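PDB 3FG2: putative rubredoxin reductase from Rhodopseudomonas palustris, which probably passes electrons from NADH through its bound FAD to the ferredoxin that serves the cytochrome P450 CYP199A2. Local coordinates for residues A[141-146]-A[229-234]. Numbering follows the deposited sequence.
Sequences DKKHVV and PCDLVV
The carboxylate of Asp-231 grips the backbone amides of Lys-143 and His-144, an example of one side chain fastening the start of a neighbouring parallel strand. With CG set between its backbone N and carbonyl carbon (chi1 59°), OD1 uses its syn lone pair for an almost straight bond from Lys-143 N (2.9 Å), while OD2 takes His-144 N (3.0 Å) from well above the carboxylate plane. In return, Asp-231 N donates to His-144 O in the carbonyl plane. With an alanine here, both amides would probably lose their shared carboxylate and the turn into strand 144-148 would be freer to move. Beyond it the strands pair regularly, Val-146 N to Leu-232 O (2.8 Å) and Val-234 N to Val-146 O (3.1 Å). Buried valines pack both faces: Val-145 CG2 lies against Leu-232 CG and Val-234 CG2, and both valines touch Phe-157 of helix 152-163; across the sheet Val-146 CG2 presses on Cys-230 CB (3.5 Å). Nearer solvent, Lys-142 still lays its methylenes closely over the carboxylate, CD 3.2 Å from Asp-231 CG, whereas exposed Lys-143 forms the loose side, its chain leading away after CB brushes OD1. Such parallel strands, 144-148 leading into a GxGxxG-like turn and helix, typify the Rossmann-type, probably NADH-binding, domain of these reductases.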
ATOM      1  N   ASP A 141     -19.823 -17.554  -7.375  1.00 41.10           N
ATOM      2  CA  ASP A 141     -21.100 -17.924  -6.770  1.00 40.74           C
ATOM      3  C   ASP A 141     -21.888 -16.691  -6.340  1.00 38.99           C
ATOM      4  O   ASP A 141     -22.884 -16.803  -5.626  1.00 38.31           O
ATOM      5  CB  ASP A 141     -20.880 -18.821  -5.549  1.00 43.32           C
ATOM      6  CG  ASP A 141     -19.995 -20.009  -5.852  1.00 46.00           C
ATOM      7  OD1 ASP A 141     -18.764 -19.819  -5.945  1.00 46.74           O
ATOM      8  OD2 ASP A 141     -20.532 -21.127  -6.007  1.00 47.79           O
ATOM      9  N   LYS A 142     -21.437 -15.518  -6.771  1.00 36.53           N
ATOM     10  CA  LYS A 142     -22.109 -14.276  -6.421  1.00 35.87           C
ATOM     11  C   LYS A 142     -22.521 -13.464  -7.646  1.00 35.12           C
ATOM     12  O   LYS A 142     -21.834 -13.456  -8.668  1.00 35.49           O
ATOM     13  CB  LYS A 142     -21.217 -13.442  -5.498  1.00 35.71           C
ATOM     14  CG  LYS A 142     -21.135 -13.993  -4.078  1.00 35.32           C
ATOM     15  CD  LYS A 142     -22.528 -14.078  -3.459  1.00 37.43           C
ATOM     16  CE  LYS A 142     -22.483 -14.543  -2.018  1.00 37.44           C
ATOM     17  NZ  LYS A 142     -21.877 -15.894  -1.904  1.00 40.12           N
ATOM     18  N   LYS A 143     -23.649 -12.771  -7.523  1.00 33.46           N
ATOM     19  CA  LYS A 143     -24.193 -11.978  -8.616  1.00 32.50           C
ATOM     20  C   LYS A 143     -24.028 -10.476  -8.466  1.00 30.56           C
ATOM     21  O   LYS A 143     -23.961  -9.755  -9.460  1.00 30.39           O
ATOM     22  CB  LYS A 143     -25.692 -12.244  -8.753  1.00 33.92           C
ATOM     23  CG  LYS A 143     -26.104 -13.693  -8.883  1.00 38.38           C
ATOM     24  CD  LYS A 143     -25.984 -14.178 -10.312  1.00 41.95           C
ATOM     25  CE  LYS A 143     -26.914 -15.358 -10.539  1.00 44.21           C
ATOM     26  NZ  LYS A 143     -28.343 -14.985 -10.258  1.00 45.40           N
ATOM     27  N   HIS A 144     -23.959  -9.996  -7.231  1.00 28.84           N
ATOM     28  CA  HIS A 144     -23.920  -8.558  -7.013  1.00 26.25           C
ATOM     29  C   HIS A 144     -23.073  -8.151  -5.808  1.00 25.23           C
ATOM     30  O   HIS A 144     -23.407  -8.481  -4.669  1.00 25.34           O
ATOM     31  CB  HIS A 144     -25.365  -8.097  -6.821  1.00 23.25           C
ATOM     32  CG  HIS A 144     -25.567  -6.626  -6.966  1.00 25.47           C
ATOM     33  ND1 HIS A 144     -24.539  -5.756  -7.252  1.00 27.28           N
ATOM     34  CD2 HIS A 144     -26.691  -5.874  -6.894  1.00 22.73           C
ATOM     35  CE1 HIS A 144     -25.022  -4.530  -7.352  1.00 28.13           C
ATOM     36  NE2 HIS A 144     -26.325  -4.576  -7.140  1.00 25.43           N
ATOM     37  N   VAL A 145     -21.988  -7.421  -6.052  1.00 22.51           N
ATOM     38  CA  VAL A 145     -21.127  -6.986  -4.957  1.00 21.13           C
ATOM     39  C   VAL A 145     -21.107  -5.467  -4.769  1.00 21.67           C
ATOM     40  O   VAL A 145     -21.063  -4.706  -5.743  1.00 22.36           O
ATOM     41  CB  VAL A 145     -19.663  -7.463  -5.164  1.00 20.39           C
ATOM     42  CG1 VAL A 145     -19.115  -6.931  -6.476  1.00 17.78           C
ATOM     43  CG2 VAL A 145     -18.798  -6.986  -4.012  1.00 18.58           C
ATOM     44  N   VAL A 146     -21.161  -5.024  -3.517  1.00 19.34           N
ATOM     45  CA  VAL A 146     -21.078  -3.598  -3.232  1.00 19.21           C
ATOM     46  C   VAL A 146     -19.674  -3.374  -2.694  1.00 19.30           C
ATOM     47  O   VAL A 146     -19.264  -4.028  -1.737  1.00 19.19           O
ATOM     48  CB  VAL A 146     -22.087  -3.133  -2.147  1.00 20.06           C
ATOM     49  CG1 VAL A 146     -21.744  -1.713  -1.697  1.00 17.72           C
ATOM     50  CG2 VAL A 146     -23.500  -3.146  -2.701  1.00 21.76           C
ATOM     51  N   PRO A 229     -29.086  -3.287  -2.905  1.00 23.61           N
ATOM     52  CA  PRO A 229     -29.117  -4.752  -2.803  1.00 23.80           C
ATOM     53  C   PRO A 229     -27.797  -5.359  -3.267  1.00 25.39           C
ATOM     54  O   PRO A 229     -27.109  -4.791  -4.122  1.00 24.06           O
ATOM     55  CB  PRO A 229     -30.282  -5.135  -3.703  1.00 24.86           C
ATOM     56  CG  PRO A 229     -30.242  -4.061  -4.774  1.00 25.59           C
ATOM     57  CD  PRO A 229     -29.977  -2.801  -3.974  1.00 23.17           C
ATOM     58  N   CYS A 230     -27.441  -6.498  -2.682  1.00 24.74           N
ATOM     59  CA  CYS A 230     -26.203  -7.175  -3.033  1.00 26.13           C
ATOM     60  C   CYS A 230     -26.083  -8.477  -2.251  1.00 26.52           C
ATOM     61  O   CYS A 230     -26.699  -8.629  -1.199  1.00 28.40           O
ATOM     62  CB  CYS A 230     -25.005  -6.273  -2.720  1.00 25.18           C
ATOM     63  SG  CYS A 230     -24.752  -5.915  -0.962  1.00 25.84           S
ATOM     64  N   ASP A 231     -25.308  -9.425  -2.766  1.00 25.72           N
ATOM     65  CA  ASP A 231     -25.124 -10.686  -2.054  1.00 25.97           C
ATOM     66  C   ASP A 231     -23.675 -10.828  -1.618  1.00 25.20           C
ATOM     67  O   ASP A 231     -23.290 -11.843  -1.047  1.00 26.60           O
ATOM     68  CB  ASP A 231     -25.548 -11.883  -2.915  1.00 25.97           C
ATOM     69  CG  ASP A 231     -24.781 -11.976  -4.214  1.00 28.57           C
ATOM     70  OD1 ASP A 231     -25.099 -12.875  -5.014  1.00 30.71           O
ATOM     71  OD2 ASP A 231     -23.861 -11.163  -4.441  1.00 30.55           O
ATOM     72  N   LEU A 232     -22.884  -9.789  -1.878  1.00 24.38           N
ATOM     73  CA  LEU A 232     -21.478  -9.771  -1.503  1.00 24.30           C
ATOM     74  C   LEU A 232     -20.985  -8.343  -1.227  1.00 24.33           C
ATOM     75  O   LEU A 232     -21.311  -7.402  -1.962  1.00 24.41           O
ATOM     76  CB  LEU A 232     -20.629 -10.407  -2.609  1.00 25.10           C
ATOM     77  CG  LEU A 232     -19.111 -10.511  -2.395  1.00 24.91           C
ATOM     78  CD1 LEU A 232     -18.807 -11.401  -1.202  1.00 23.77           C
ATOM     79  CD2 LEU A 232     -18.463 -11.079  -3.645  1.00 25.92           C
ATOM     80  N   VAL A 233     -20.200  -8.189  -0.166  1.00 22.45           N
ATOM     81  CA  VAL A 233     -19.649  -6.888   0.194  1.00 21.55           C
ATOM     82  C   VAL A 233     -18.134  -6.966   0.362  1.00 22.45           C
ATOM     83  O   VAL A 233     -17.611  -7.865   1.029  1.00 21.80           O
ATOM     84  CB  VAL A 233     -20.244  -6.356   1.524  1.00 21.88           C
ATOM     85  CG1 VAL A 233     -19.650  -4.973   1.851  1.00 17.82           C
ATOM     86  CG2 VAL A 233     -21.764  -6.276   1.426  1.00 21.32           C
ATOM     87  N   VAL A 234     -17.434  -6.021  -0.253  1.00 22.06           N
ATOM     88  CA  VAL A 234     -15.983  -5.946  -0.139  1.00 23.23           C
ATOM     89  C   VAL A 234     -15.700  -4.574   0.467  1.00 23.45           C
ATOM     90  O   VAL A 234     -16.085  -3.546  -0.092  1.00 24.19           O
ATOM     91  CB  VAL A 234     -15.304  -6.069  -1.521  1.00 23.41           C
ATOM     92  CG1 VAL A 234     -13.800  -5.888  -1.384  1.00 24.79           C
ATOM     93  CG2 VAL A 234     -15.614  -7.437  -2.123  1.00 23.20           C
TER